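Local coordinates for protein teichoic acid D-alanine hydrolase (Staphylococcus aureus, PDB 5ZH8) that hydrolyses the D-alanyl esters of wall and lipoteichoic acids and affects methicillin resistance, detergent-induced autolysis and cell wall structure in this bacterium, at residues T352-D357 / R374-Y379; V92-N97 / Y359-A364; S46-Y51 / S230-Y235; D185-D190 / I278-Y283. All blocks are in the same frame, centred on the assembly; numbering follows the deposited sequence.

Contact 1 of 4, residues T352-D357 / R374-Y379; sequences TVYYND and RIKHIY
The Tyr354 ring stands between Ile375 and Tyr379, offering a face to one and its edge to the other. Ile375 lays CG2 almost over the middle of the Tyr354 ring, 3.7 Å from the centroid and 12° off the normal, a CH-pi contact. Ile375 CD1 reaches the strand backbone, 3.5 Å from Tyr354 N, and packs on Thr352 CG2. Tyr379 makes a T-shaped pair: the Tyr354 edge points at its face, planes 88° apart and centroids 5.6 Å apart. With its CG anti to the backbone N (chi1 -174°), Tyr379 reaches from the helix toward the strand, its OH hydrogen-bonded to Thr338 O. Lys376 lays its aliphatic chain beside Tyr354 OH, which is hydrogen-bonded to Glu372. Helix 371-382 thus packs on one face of the antiparallel sheet, running roughly along strand 349-355, while Val353 and Tyr355 point the other way, onto helix 292-303.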
loop_
_atom_site.group_PDB
_atom_site.type_symbol
_atom_site.label_atom_id
_atom_site.label_comp_id
_atom_site.label_asym_id
_atom_site.label_seq_id
_atom_site.Cartn_x
_atom_site.Cartn_y
_atom_site.Cartn_z
ATOM N N THR A 352 11.845 -2.139 7.551
ATOM C CA THR A 352 11.367 -3.018 8.605
ATOM C C THR A 352 12.535 -3.723 9.283
ATOM O O THR A 352 13.524 -4.066 8.639
ATOM C CB THR A 352 10.360 -4.048 8.049
ATOM O OG1 THR A 352 9.355 -3.374 7.269
ATOM C CG2 THR A 352 9.683 -4.809 9.172
ATOM N N VAL A 353 12.414 -3.910 10.595
ATOM C CA VAL A 353 13.470 -4.498 11.412
ATOM C C VAL A 353 12.823 -5.483 12.364
ATOM O O VAL A 353 11.917 -5.123 13.107
ATOM C CB VAL A 353 14.215 -3.446 12.272
ATOM C CG1 VAL A 353 15.410 -4.079 12.968
ATOM C CG2 VAL A 353 14.661 -2.254 11.436
ATOM N N TYR A 354 13.279 -6.725 12.324
ATOM C CA TYR A 354 12.927 -7.726 13.325
ATOM C C TYR A 354 14.221 -8.083 14.019
ATOM O O TYR A 354 15.228 -8.308 13.345
ATOM C CB TYR A 354 12.381 -8.985 12.665
ATOM C CG TYR A 354 10.893 -9.022 12.400
ATOM C CD1 TYR A 354 10.143 -7.866 12.220
ATOM C CD2 TYR A 354 10.249 -10.247 12.283
ATOM C CE1 TYR A 354 8.788 -7.942 11.962
ATOM C CE2 TYR A 354 8.905 -10.330 12.019
ATOM C CZ TYR A 354 8.178 -9.185 11.861
ATOM O OH TYR A 354 6.837 -9.319 11.605
ATOM N N TYR A 355 14.217 -8.124 15.351
ATOM C CA TYR A 355 15.418 -8.544 16.054
ATOM C C TYR A 355 15.187 -9.147 17.418
ATOM O O TYR A 355 14.110 -9.016 18.004
ATOM C CB TYR A 355 16.426 -7.392 16.154
ATOM C CG TYR A 355 16.114 -6.309 17.158
ATOM C CD1 TYR A 355 16.527 -6.421 18.480
ATOM C CD2 TYR A 355 15.452 -5.150 16.777
ATOM C CE1 TYR A 355 16.263 -5.422 19.393
ATOM C CE2 TYR A 355 15.188 -4.141 17.693
ATOM C CZ TYR A 355 15.597 -4.285 18.996
ATOM O OH TYR A 355 15.336 -3.297 19.913
ATOM N N ASN A 356 16.225 -9.838 17.884
ATOM C CA ASN A 356 16.303 -10.358 19.241
ATOM C C ASN A 356 17.770 -10.284 19.704
ATOM O O ASN A 356 18.536 -9.476 19.171
ATOM C CB ASN A 356 15.692 -11.773 19.332
ATOM C CG ASN A 356 16.415 -12.800 18.489
ATOM O OD1 ASN A 356 17.581 -12.643 18.147
ATOM N ND2 ASN A 356 15.723 -13.879 18.171
ATOM N N ASP A 357 18.173 -11.098 20.677
ATOM C CA ASP A 357 19.542 -11.022 21.191
ATOM C C ASP A 357 20.577 -11.713 20.296
ATOM O O ASP A 357 21.775 -11.533 20.503
ATOM C CB ASP A 357 19.616 -11.567 22.617
ATOM C CG ASP A 357 18.979 -10.633 23.644
ATOM O OD1 ASP A 357 18.457 -9.560 23.269
ATOM O OD2 ASP A 357 18.992 -10.984 24.841
ATOM N N ARG A 374 7.878 -10.966 4.092
ATOM C CA ARG A 374 9.261 -11.307 3.756
ATOM C C ARG A 374 10.111 -11.443 5.009
ATOM O O ARG A 374 10.776 -12.454 5.207
ATOM C CB ARG A 374 9.891 -10.261 2.827
ATOM C CG ARG A 374 9.187 -10.060 1.491
ATOM C CD ARG A 374 9.820 -8.892 0.747
ATOM N NE ARG A 374 9.360 -8.754 -0.636
ATOM C CZ ARG A 374 9.736 -9.541 -1.638
ATOM N NH1 ARG A 374 10.558 -10.560 -1.426
ATOM N NH2 ARG A 374 9.273 -9.319 -2.859
ATOM N N ILE A 375 10.084 -10.417 5.851
ATOM C CA ILE A 375 10.917 -10.390 7.048
ATOM C C ILE A 375 10.495 -11.482 8.045
ATOM O O ILE A 375 11.334 -12.011 8.766
ATOM C CB ILE A 375 10.926 -8.984 7.696
ATOM C CG1 ILE A 375 12.145 -8.806 8.606
ATOM C CG2 ILE A 375 9.635 -8.717 8.463
ATOM C CD1 ILE A 375 12.375 -7.380 9.052
ATOM N N LYS A 376 9.209 -11.829 8.066
ATOM C CA LYS A 376 8.724 -12.934 8.901
ATOM C C LYS A 376 9.281 -14.251 8.419
ATOM O O LYS A 376 9.713 -15.081 9.212
ATOM C CB LYS A 376 7.201 -13.021 8.896
ATOM C CG LYS A 376 6.515 -11.987 9.761
ATOM C CD LYS A 376 5.012 -12.016 9.533
ATOM C CE LYS A 376 4.264 -11.175 10.564
ATOM N NZ LYS A 376 2.908 -11.734 10.885
ATOM N N HIS A 377 9.262 -14.439 7.110
ATOM C CA HIS A 377 9.730 -15.676 6.524
ATOM C C HIS A 377 11.206 -15.869 6.838
ATOM O O HIS A 377 11.651 -16.981 7.093
ATOM C CB HIS A 377 9.496 -15.669 5.022
ATOM C CG HIS A 377 9.956 -16.913 4.337
ATOM N ND1 HIS A 377 9.362 -18.140 4.543
ATOM C CD2 HIS A 377 10.952 -17.121 3.445
ATOM C CE1 HIS A 377 9.975 -19.051 3.814
ATOM N NE2 HIS A 377 10.936 -18.458 3.130
ATOM N N ILE A 378 11.961 -14.779 6.835
ATOM C CA ILE A 378 13.385 -14.835 7.139
ATOM C C ILE A 378 13.617 -15.119 8.631
ATOM O O ILE A 378 14.393 -15.996 8.994
ATOM C CB ILE A 378 14.075 -13.523 6.720
ATOM C CG1 ILE A 378 14.113 -13.431 5.193
ATOM C CG2 ILE A 378 15.476 -13.428 7.305
ATOM C CD1 ILE A 378 14.620 -12.105 4.658
ATOM N N TYR A 379 12.927 -14.383 9.487
ATOM C CA TYR A 379 13.136 -14.464 10.928
ATOM C C TYR A 379 12.561 -15.757 11.538
ATOM O O TYR A 379 13.225 -16.443 12.322
ATOM C CB TYR A 379 12.507 -13.234 11.574
ATOM C CG TYR A 379 12.741 -13.075 13.059
ATOM C CD1 TYR A 379 13.911 -12.501 13.545
ATOM C CD2 TYR A 379 11.764 -13.458 13.976
ATOM C CE1 TYR A 379 14.107 -12.331 14.907
ATOM C CE2 TYR A 379 11.947 -13.298 15.335
ATOM C CZ TYR A 379 13.115 -12.732 15.800
ATOM O OH TYR A 379 13.286 -12.566 17.154
#

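Contact 2 of 4, residues V92-N97 / Y359-A364; sequences VAIYEN and YVVVLA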
loop_
_atom_site.group_PDB
_atom_site.type_symbol
_atom_site.label_atom_id
_atom_site.label_comp_id
_atom_site.label_asym_id
_atom_site.label_seq_id
_atom_site.Cartn_x
_atom_site.Cartn_y
_atom_site.Cartn_z
ATOM N N VAL A 92 19.090 -5.876 2.167
ATOM C CA VAL A 92 19.007 -6.633 3.406
ATOM C C VAL A 92 20.299 -6.471 4.192
ATOM O O VAL A 92 21.374 -6.294 3.617
ATOM C CB VAL A 92 18.728 -8.135 3.143
ATOM C CG1 VAL A 92 19.917 -8.816 2.470
ATOM C CG2 VAL A 92 18.352 -8.841 4.437
ATOM N N ALA A 93 20.172 -6.505 5.512
ATOM C CA ALA A 93 21.316 -6.574 6.408
ATOM C C ALA A 93 20.940 -7.439 7.607
ATOM O O ALA A 93 19.881 -7.252 8.208
ATOM C CB ALA A 93 21.728 -5.184 6.862
ATOM N N ILE A 94 21.805 -8.392 7.937
ATOM C CA ILE A 94 21.556 -9.307 9.041
ATOM C C ILE A 94 22.788 -9.387 9.933
ATOM O O ILE A 94 23.892 -9.671 9.464
ATOM C CB ILE A 94 21.186 -10.719 8.540
ATOM C CG1 ILE A 94 19.958 -10.643 7.621
ATOM C CG2 ILE A 94 20.933 -11.646 9.725
ATOM C CD1 ILE A 94 19.530 -11.963 7.022
ATOM N N TYR A 95 22.586 -9.116 11.218
ATOM C CA TYR A 95 23.639 -9.222 12.225
ATOM C C TYR A 95 23.402 -10.463 13.074
ATOM O O TYR A 95 22.271 -10.725 13.499
ATOM C CB TYR A 95 23.654 -7.991 13.130
ATOM C CG TYR A 95 24.242 -6.769 12.487
ATOM C CD1 TYR A 95 23.535 -6.063 11.523
ATOM C CD2 TYR A 95 25.505 -6.304 12.848
ATOM C CE1 TYR A 95 24.074 -4.934 10.918
ATOM C CE2 TYR A 95 26.050 -5.176 12.256
ATOM C CZ TYR A 95 25.326 -4.490 11.296
ATOM O OH TYR A 95 25.844 -3.373 10.692
ATOM N N GLU A 96 24.465 -11.219 13.322
ATOM C CA GLU A 96 24.396 -12.401 14.169
ATOM C C GLU A 96 25.384 -12.250 15.324
ATOM O O GLU A 96 26.591 -12.099 15.109
ATOM C CB GLU A 96 24.716 -13.644 13.350
ATOM C CG GLU A 96 24.377 -14.950 14.033
ATOM C CD GLU A 96 24.708 -16.154 13.171
ATOM O OE1 GLU A 96 24.785 -16.007 11.934
ATOM O OE2 GLU A 96 24.888 -17.257 13.728
ATOM N N ASN A 97 24.868 -12.278 16.548
ATOM C CA ASN A 97 25.676 -12.008 17.733
ATOM C C ASN A 97 26.582 -10.787 17.534
ATOM O O ASN A 97 27.772 -10.824 17.843
ATOM C CB ASN A 97 26.492 -13.248 18.109
ATOM C CG ASN A 97 25.619 -14.416 18.538
ATOM O OD1 ASN A 97 25.799 -15.533 18.069
ATOM N ND2 ASN A 97 24.668 -14.166 19.430
ATOM N N TYR A 359 19.879 -12.268 16.426
ATOM C CA TYR A 359 19.769 -11.707 15.087
ATOM C C TYR A 359 19.178 -10.304 15.082
ATOM O O TYR A 359 18.234 -10.018 15.817
ATOM C CB TYR A 359 18.897 -12.607 14.207
ATOM C CG TYR A 359 19.513 -13.945 13.901
ATOM C CD1 TYR A 359 20.560 -14.057 13.000
ATOM C CD2 TYR A 359 19.052 -15.102 14.520
ATOM C CE1 TYR A 359 21.129 -15.282 12.716
ATOM C CE2 TYR A 359 19.613 -16.334 14.242
ATOM C CZ TYR A 359 20.647 -16.420 13.335
ATOM O OH TYR A 359 21.208 -17.641 13.053
ATOM N N VAL A 360 19.737 -9.437 14.244
ATOM C CA VAL A 360 19.056 -8.208 13.851
ATOM C C VAL A 360 18.877 -8.273 12.347
ATOM O O VAL A 360 19.853 -8.294 11.605
ATOM C CB VAL A 360 19.842 -6.931 14.231
ATOM C CG1 VAL A 360 19.035 -5.688 13.869
ATOM C CG2 VAL A 360 20.190 -6.935 15.711
ATOM N N VAL A 361 17.622 -8.328 11.914
ATOM C CA VAL A 361 17.282 -8.449 10.501
ATOM C C VAL A 361 16.667 -7.139 10.048
ATOM O O VAL A 361 15.619 -6.743 10.548
ATOM C CB VAL A 361 16.283 -9.603 10.251
ATOM C CG1 VAL A 361 16.058 -9.806 8.758
ATOM C CG2 VAL A 361 16.773 -10.883 10.906
ATOM N N VAL A 362 17.334 -6.472 9.109
ATOM C CA VAL A 362 16.874 -5.194 8.570
ATOM C C VAL A 362 16.577 -5.391 7.096
ATOM O O VAL A 362 17.466 -5.773 6.332
ATOM C CB VAL A 362 17.943 -4.080 8.725
ATOM C CG1 VAL A 362 17.370 -2.719 8.328
ATOM C CG2 VAL A 362 18.504 -4.053 10.140
ATOM N N LEU A 363 15.331 -5.140 6.700
ATOM C CA LEU A 363 14.896 -5.361 5.329
ATOM C C LEU A 363 14.288 -4.082 4.769
ATOM O O LEU A 363 13.258 -3.607 5.254
ATOM C CB LEU A 363 13.888 -6.508 5.275
ATOM C CG LEU A 363 13.698 -7.176 3.909
ATOM C CD1 LEU A 363 14.974 -7.892 3.487
ATOM C CD2 LEU A 363 12.519 -8.139 3.916
ATOM N N ALA A 364 14.941 -3.527 3.750
ATOM C CA ALA A 364 14.526 -2.266 3.148
ATOM C C ALA A 364 13.980 -2.498 1.740
ATOM O O ALA A 364 14.636 -3.109 0.901
ATOM C CB ALA A 364 15.697 -1.292 3.110
#
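Val92 meets Leu363 at one end of this antiparallel strand pair, Val92 CG2 resting 3.6 Å from Leu363 CD1. Further along the same face Ile94 forks: CG1 lies beside Val361 CG1, pointing the same way, and CG2 leans on the Tyr359 ring at CD1. Glu96 follows, its extended chain running alongside that ring and bringing Glu96 CG to 3.5 Å from Tyr359 CE1. Lys75 joins the two polar ends, by a salt bridge to Glu96 and a hydrogen bond with Tyr359 OH; Glu96 OE1 is also hydrogen-bonded with Tyr76 OH. These are central strands of the antiparallel sheet of the serine beta-lactamase and penicillin-binding protein fold, where an N-terminal strand pairs with one from the C-terminal part of the chain. Helix 74-85 covers this face: Leu83 on Val92, Ile79 and Tyr76 on Ile94, Tyr76 also on Tyr359. On the opposite face the small Ala93 sits across from Val362, and Pro292 at the start of helix 292-303 rests on both. Tyr95 and Val360 are neighbours there, CB to CB 4.1 Å. Between the faces, Ala93 with Val362 and Tyr95 with Val360 form hydrogen-bonded pairs; Val362 N to Ala93 O spans 2.8 Å.

Contact 3 of 4, residues S46-Y51 / S230-Y235; sequences SDNEKY and SYAENY
Asn48 and Ser230 bring the starts of two helices together, CA atoms 5.1 Å apart, and the short axes of 47-51 and 231-235 diverge at 51° with a closest approach of 8.5 Å. Asn48 reaches across to the first turn of the second helix, where its OD1 accepts a nearly straight bond from Ala232 N, 3.0 Å long and 172° at the hydrogen; the donor is tilted from the carbonyl plane. That turn has two more side-chain acceptors: Ser230, the N-cap, takes Glu233 N on OG at 3.0 Å, and Glu224 takes Tyr231 N. Side chains thus satisfy the first-turn N-H groups of residues 231 to 233, and the positive helix end probably strengthens the hold on Asn48 OD1. With chi1 at 169° the Tyr51 ring is carried away from its own backbone N and laid against the same turn, one face over Glu233. Glu233 CB stands over the ring 3.8 Å from the centroid of Tyr51, its chain crossing and its carboxylate lying nearly parallel to the ring plane. Ala232 CB is 4.0 Å from Tyr51 CD2, so the methyl packs beside the ring. Beyond the pair, Asn48 touches Glu224 on helix 213-227, Tyr231 projects toward helix 129-142, and Ala232 rests on Phe250 of strand 248-250.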
loop_
_atom_site.group_PDB
_atom_site.type_symbol
_atom_site.label_atom_id
_atom_site.label_comp_id
_atom_site.label_asym_id
_atom_site.label_seq_id
_atom_site.Cartn_x
_atom_site.Cartn_y
_atom_site.Cartn_z
ATOM N N SER A 46 15.793 27.137 8.287
ATOM C CA SER A 46 15.390 26.601 9.587
ATOM C C SER A 46 16.639 26.225 10.364
ATOM O O SER A 46 17.704 26.125 9.777
ATOM C CB SER A 46 14.557 25.349 9.384
ATOM O OG SER A 46 15.344 24.354 8.755
ATOM N N ASP A 47 16.510 25.981 11.666
ATOM C CA ASP A 47 17.670 25.612 12.479
ATOM C C ASP A 47 18.281 24.282 12.061
ATOM O O ASP A 47 19.499 24.113 12.137
ATOM C CB ASP A 47 17.310 25.601 13.962
ATOM C CG ASP A 47 17.011 26.997 14.491
ATOM O OD1 ASP A 47 16.705 27.893 13.677
ATOM O OD2 ASP A 47 17.087 27.215 15.719
ATOM N N ASN A 48 17.438 23.355 11.612
ATOM C CA ASN A 48 17.906 22.044 11.151
ATOM C C ASN A 48 18.861 22.146 9.970
ATOM O O ASN A 48 19.936 21.546 9.991
ATOM C CB ASN A 48 16.732 21.139 10.765
ATOM C CG ASN A 48 16.075 20.494 11.966
ATOM O OD1 ASN A 48 16.748 19.969 12.855
ATOM N ND2 ASN A 48 14.749 20.518 11.992
ATOM N N GLU A 49 18.466 22.899 8.946
ATOM C CA GLU A 49 19.296 23.042 7.755
ATOM C C GLU A 49 20.535 23.878 8.056
ATOM O O GLU A 49 21.620 23.568 7.570
ATOM C CB GLU A 49 18.505 23.664 6.599
ATOM C CG GLU A 49 17.355 22.814 6.075
ATOM C CD GLU A 49 16.295 23.642 5.362
ATOM O OE1 GLU A 49 16.248 24.884 5.568
ATOM O OE2 GLU A 49 15.514 23.042 4.586
ATOM N N LYS A 50 20.390 24.881 8.888
ATOM C CA LYS A 50 21.530 25.666 9.260
ATOM C C LYS A 50 22.579 24.726 9.742
ATOM O O LYS A 50 23.661 24.712 9.215
ATOM C CB LYS A 50 21.174 26.587 10.405
ATOM C CG LYS A 50 21.278 28.064 10.111
ATOM C CD LYS A 50 19.968 28.747 10.447
ATOM C CE LYS A 50 20.188 30.019 11.231
ATOM N NZ LYS A 50 18.954 30.845 11.243
ATOM N N TYR A 51 22.242 23.917 10.744
ATOM C CA TYR A 51 23.203 22.999 11.343
ATOM C C TYR A 51 23.813 22.044 10.319
ATOM O O TYR A 51 25.029 21.861 10.283
ATOM C CB TYR A 51 22.563 22.184 12.469
ATOM C CG TYR A 51 23.459 21.052 12.917
ATOM C CD1 TYR A 51 24.577 21.304 13.699
ATOM C CD2 TYR A 51 23.221 19.734 12.516
ATOM C CE1 TYR A 51 25.418 20.280 14.097
ATOM C CE2 TYR A 51 24.064 18.707 12.911
ATOM C CZ TYR A 51 25.160 18.991 13.701
ATOM O OH TYR A 51 26.017 17.995 14.089
ATOM N N SER A 230 18.699 22.322 17.262
ATOM C CA SER A 230 17.940 21.633 16.230
ATOM C C SER A 230 17.887 20.127 16.487
ATOM O O SER A 230 18.777 19.564 17.127
ATOM C CB SER A 230 18.542 21.908 14.853
ATOM O OG SER A 230 19.737 21.167 14.653
ATOM N N TYR A 231 16.831 19.492 15.988
ATOM C CA TYR A 231 16.685 18.047 16.065
ATOM C C TYR A 231 17.888 17.360 15.425
ATOM O O TYR A 231 18.447 16.423 15.992
ATOM C CB TYR A 231 15.394 17.602 15.360
ATOM C CG TYR A 231 15.154 16.106 15.407
ATOM C CD1 TYR A 231 15.686 15.267 14.434
ATOM C CD2 TYR A 231 14.397 15.530 16.424
ATOM C CE1 TYR A 231 15.469 13.898 14.466
ATOM C CE2 TYR A 231 14.174 14.166 16.467
ATOM C CZ TYR A 231 14.714 13.350 15.484
ATOM O OH TYR A 231 14.508 11.983 15.518
ATOM N N ALA A 232 18.280 17.839 14.247
ATOM C CA ALA A 232 19.419 17.292 13.505
ATOM C C ALA A 232 20.697 17.304 14.331
ATOM O O ALA A 232 21.471 16.353 14.306
ATOM C CB ALA A 232 19.631 18.080 12.209
ATOM N N GLU A 233 20.913 18.392 15.054
ATOM C CA GLU A 233 22.078 18.516 15.913
ATOM C C GLU A 233 21.982 17.555 17.093
ATOM O O GLU A 233 22.952 16.873 17.419
ATOM C CB GLU A 233 22.213 19.950 16.415
ATOM C CG GLU A 233 23.505 20.221 17.163
ATOM C CD GLU A 233 23.767 21.694 17.379
ATOM O OE1 GLU A 233 22.957 22.538 16.919
ATOM O OE2 GLU A 233 24.784 22.006 18.029
ATOM N N ASN A 234 20.814 17.501 17.728
ATOM C CA ASN A 234 20.610 16.590 18.840
ATOM C C ASN A 234 20.836 15.150 18.394
ATOM O O ASN A 234 21.487 14.381 19.101
ATOM C CB ASN A 234 19.216 16.759 19.454
ATOM C CG ASN A 234 19.115 17.969 20.384
ATOM O OD1 ASN A 234 18.234 18.813 20.232
ATOM N ND2 ASN A 234 20.000 18.035 21.376
ATOM N N TYR A 235 20.321 14.790 17.216
ATOM C CA TYR A 235 20.530 13.440 16.684
ATOM C C TYR A 235 22.007 13.125 16.447
ATOM O O TYR A 235 22.486 12.067 16.844
ATOM C CB TYR A 235 19.772 13.197 15.376
ATOM C CG TYR A 235 20.349 12.008 14.632
ATOM C CD1 TYR A 235 19.996 10.703 14.971
ATOM C CD2 TYR A 235 21.296 12.188 13.624
ATOM C CE1 TYR A 235 20.552 9.622 14.314
ATOM C CE2 TYR A 235 21.856 11.105 12.965
ATOM C CZ TYR A 235 21.479 9.831 13.317
ATOM O OH TYR A 235 22.045 8.773 12.657
#

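Contact 4 of 4, residues D185-D190 / I278-Y283; sequences DYKNLD and ILDQYY
Tyr186 turns a ring edge toward the Gln281 amide, whose OE1 lies near the ring plane, 3.4 Å from Tyr186 CD2, with ring and amide planes 57° apart. Bent at chi2 (-149°), the Gln281 chain lies across the Tyr186 CB. Both ends of its amide are held by the loop preceding Tyr186: NE2 bonds to Ser183 O and OE1 to Tyr180 OH. Asp280 OD1 and OD2 each lie 3.4 Å from Tyr186 O, a meeting of acceptors that the nearby Lys187 probably eases: Lys187 NZ, 4.6 Å from Asp280 OD2, probably attracts it electrostatically, though the charged atoms do not touch. A CA-H...O contact joins Asn188 CA to Asp280 O at 3.4 Å. Leu189 then pushes CD1 against Tyr283 O. Asn188 is the N-cap of helix 189-199, its OD1 accepting from Gln191 N; loop 278-283 packs against this capped helix start in the beta-lactamase-like fold.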
loop_
_atom_site.group_PDB
_atom_site.type_symbol
_atom_site.label_atom_id
_atom_site.label_comp_id
_atom_site.label_asym_id
_atom_site.label_seq_id
_atom_site.Cartn_x
_atom_site.Cartn_y
_atom_site.Cartn_z
ATOM N N ASP A 185 2.821 23.402 2.093
ATOM C CA ASP A 185 3.012 24.744 2.632
ATOM C C ASP A 185 4.058 24.780 3.743
ATOM O O ASP A 185 4.873 25.701 3.806
ATOM C CB ASP A 185 1.684 25.284 3.185
ATOM C CG ASP A 185 0.626 25.478 2.108
ATOM O OD1 ASP A 185 0.863 25.086 0.943
ATOM O OD2 ASP A 185 -0.448 26.023 2.435
ATOM N N TYR A 186 4.033 23.775 4.613
ATOM C CA TYR A 186 4.863 23.783 5.815
ATOM C C TYR A 186 6.331 23.581 5.466
ATOM O O TYR A 186 6.711 22.558 4.900
ATOM C CB TYR A 186 4.395 22.724 6.819
ATOM C CG TYR A 186 2.905 22.748 7.114
ATOM C CD1 TYR A 186 2.159 23.934 7.036
ATOM C CD2 TYR A 186 2.241 21.584 7.486
ATOM C CE1 TYR A 186 0.801 23.945 7.306
ATOM C CE2 TYR A 186 0.881 21.591 7.759
ATOM C CZ TYR A 186 0.169 22.773 7.671
ATOM O OH TYR A 186 -1.173 22.772 7.948
ATOM N N LYS A 187 7.142 24.576 5.809
ATOM C CA LYS A 187 8.545 24.609 5.437
ATOM C C LYS A 187 9.440 24.011 6.504
ATOM O O LYS A 187 10.617 23.768 6.245
ATOM C CB LYS A 187 8.983 26.056 5.190
ATOM C CG LYS A 187 8.129 26.821 4.188
ATOM C CD LYS A 187 8.101 26.176 2.804
ATOM C CE LYS A 187 9.458 26.227 2.108
ATOM N NZ LYS A 187 9.380 25.824 0.671
ATOM N N ASN A 188 8.898 23.786 7.701
ATOM C CA ASN A 188 9.715 23.353 8.834
ATOM C C ASN A 188 8.904 22.656 9.923
ATOM O O ASN A 188 7.668 22.660 9.895
ATOM C CB ASN A 188 10.447 24.559 9.425
ATOM C CG ASN A 188 9.506 25.678 9.810
ATOM O OD1 ASN A 188 8.565 25.480 10.573
ATOM N ND2 ASN A 188 9.759 26.864 9.281
ATOM N N LEU A 189 9.619 22.073 10.883
ATOM C CA LEU A 189 8.999 21.386 12.012
ATOM C C LEU A 189 8.045 22.305 12.768
ATOM O O LEU A 189 6.962 21.879 13.154
ATOM C CB LEU A 189 10.073 20.854 12.963
ATOM C CG LEU A 189 9.616 20.052 14.186
ATOM C CD1 LEU A 189 8.829 18.819 13.772
ATOM C CD2 LEU A 189 10.808 19.655 15.043
ATOM N N ASP A 190 8.452 23.559 12.968
ATOM C CA ASP A 190 7.655 24.540 13.723
ATOM C C ASP A 190 6.251 24.719 13.154
ATOM O O ASP A 190 5.265 24.657 13.889
ATOM C CB ASP A 190 8.365 25.904 13.792
ATOM C CG ASP A 190 9.298 26.021 14.990
ATOM O OD1 ASP A 190 10.381 25.398 14.975
ATOM O OD2 ASP A 190 8.953 26.745 15.948
ATOM N N ILE A 278 7.412 16.613 1.502
ATOM C CA ILE A 278 7.048 17.153 2.816
ATOM C C ILE A 278 8.077 16.856 3.920
ATOM O O ILE A 278 7.807 17.069 5.102
ATOM C CB ILE A 278 5.677 16.599 3.271
ATOM C CG1 ILE A 278 5.691 15.065 3.298
ATOM C CG2 ILE A 278 4.572 17.111 2.363
ATOM C CD1 ILE A 278 4.453 14.439 3.909
ATOM N N LEU A 279 9.260 16.387 3.541
ATOM C CA LEU A 279 10.241 15.920 4.515
ATOM C C LEU A 279 10.896 17.069 5.290
ATOM O O LEU A 279 11.512 16.847 6.339
ATOM C CB LEU A 279 11.293 15.050 3.825
ATOM C CG LEU A 279 10.784 13.798 3.090
ATOM C CD1 LEU A 279 11.966 12.989 2.583
ATOM C CD2 LEU A 279 9.895 12.952 3.990
ATOM N N ASP A 280 10.764 18.292 4.783
ATOM C CA ASP A 280 11.195 19.493 5.523
ATOM C C ASP A 280 10.395 19.745 6.813
ATOM O O ASP A 280 10.895 20.385 7.730
ATOM C CB ASP A 280 11.171 20.744 4.620
ATOM C CG ASP A 280 9.815 20.996 3.968
ATOM O OD1 ASP A 280 8.914 20.122 4.035
ATOM O OD2 ASP A 280 9.661 22.083 3.369
ATOM N N GLN A 281 9.170 19.227 6.880
ATOM C CA GLN A 281 8.309 19.379 8.053
ATOM C C GLN A 281 8.224 18.102 8.899
ATOM O O GLN A 281 7.468 18.049 9.870
ATOM C CB GLN A 281 6.903 19.793 7.599
ATOM C CG GLN A 281 5.994 18.641 7.173
ATOM C CD GLN A 281 4.987 19.023 6.102
ATOM O OE1 GLN A 281 3.785 18.823 6.268
ATOM N NE2 GLN A 281 5.478 19.567 4.989
ATOM N N TYR A 282 8.997 17.081 8.531
ATOM C CA TYR A 282 8.870 15.745 9.124
ATOM C C TYR A 282 10.071 15.320 9.971
ATOM O O TYR A 282 10.367 14.125 10.085
ATOM C CB TYR A 282 8.586 14.707 8.022
ATOM C CG TYR A 282 7.211 14.090 8.133
ATOM C CD1 TYR A 282 6.980 13.018 8.993
ATOM C CD2 TYR A 282 6.139 14.591 7.402
ATOM C CE1 TYR A 282 5.723 12.457 9.109
ATOM C CE2 TYR A 282 4.878 14.035 7.512
ATOM C CZ TYR A 282 4.674 12.969 8.367
ATOM O OH TYR A 282 3.419 12.418 8.472
ATOM N N TYR A 283 10.742 16.290 10.587
ATOM C CA TYR A 283 11.895 15.995 11.439
ATOM C C TYR A 283 11.450 15.250 12.687
ATOM O O TYR A 283 10.750 15.806 13.530
ATOM C CB TYR A 283 12.645 17.274 11.814
ATOM C CG TYR A 283 13.547 17.779 10.711
ATOM C CD1 TYR A 283 13.038 18.548 9.672
ATOM C CD2 TYR A 283 14.907 17.477 10.702
ATOM C CE1 TYR A 283 13.858 19.005 8.656
ATOM C CE2 TYR A 283 15.733 17.930 9.690
ATOM C CZ TYR A 283 15.201 18.698 8.670
ATOM O OH TYR A 283 16.002 19.172 7.656
#

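Overall arrangement
Contacts 1 and 2 are buried and share the large antiparallel sheet: strand 349-355 of contact 1 hydrogen-bonds to strand 359-365 of contact 2, and the chain continues from there into helix 371-382. Backbone bonding dominates contact 2, whereas a T-shaped tyrosine pair and aliphatic-aromatic packing carry contact 1. Contacts 3 and 4 lie on the opposite side of the chain's centre, their centres 29 to 32 Å from those of contacts 1 and 2, and are only partly buried. They touch each other where Asn48 packs on Tyr283. Their chemistry is more polar: helix starts capped by side chains, an amide accepting a backbone N-H in contact 3, and in contact 4 loop packing without direct hydrogen bonds between its segments.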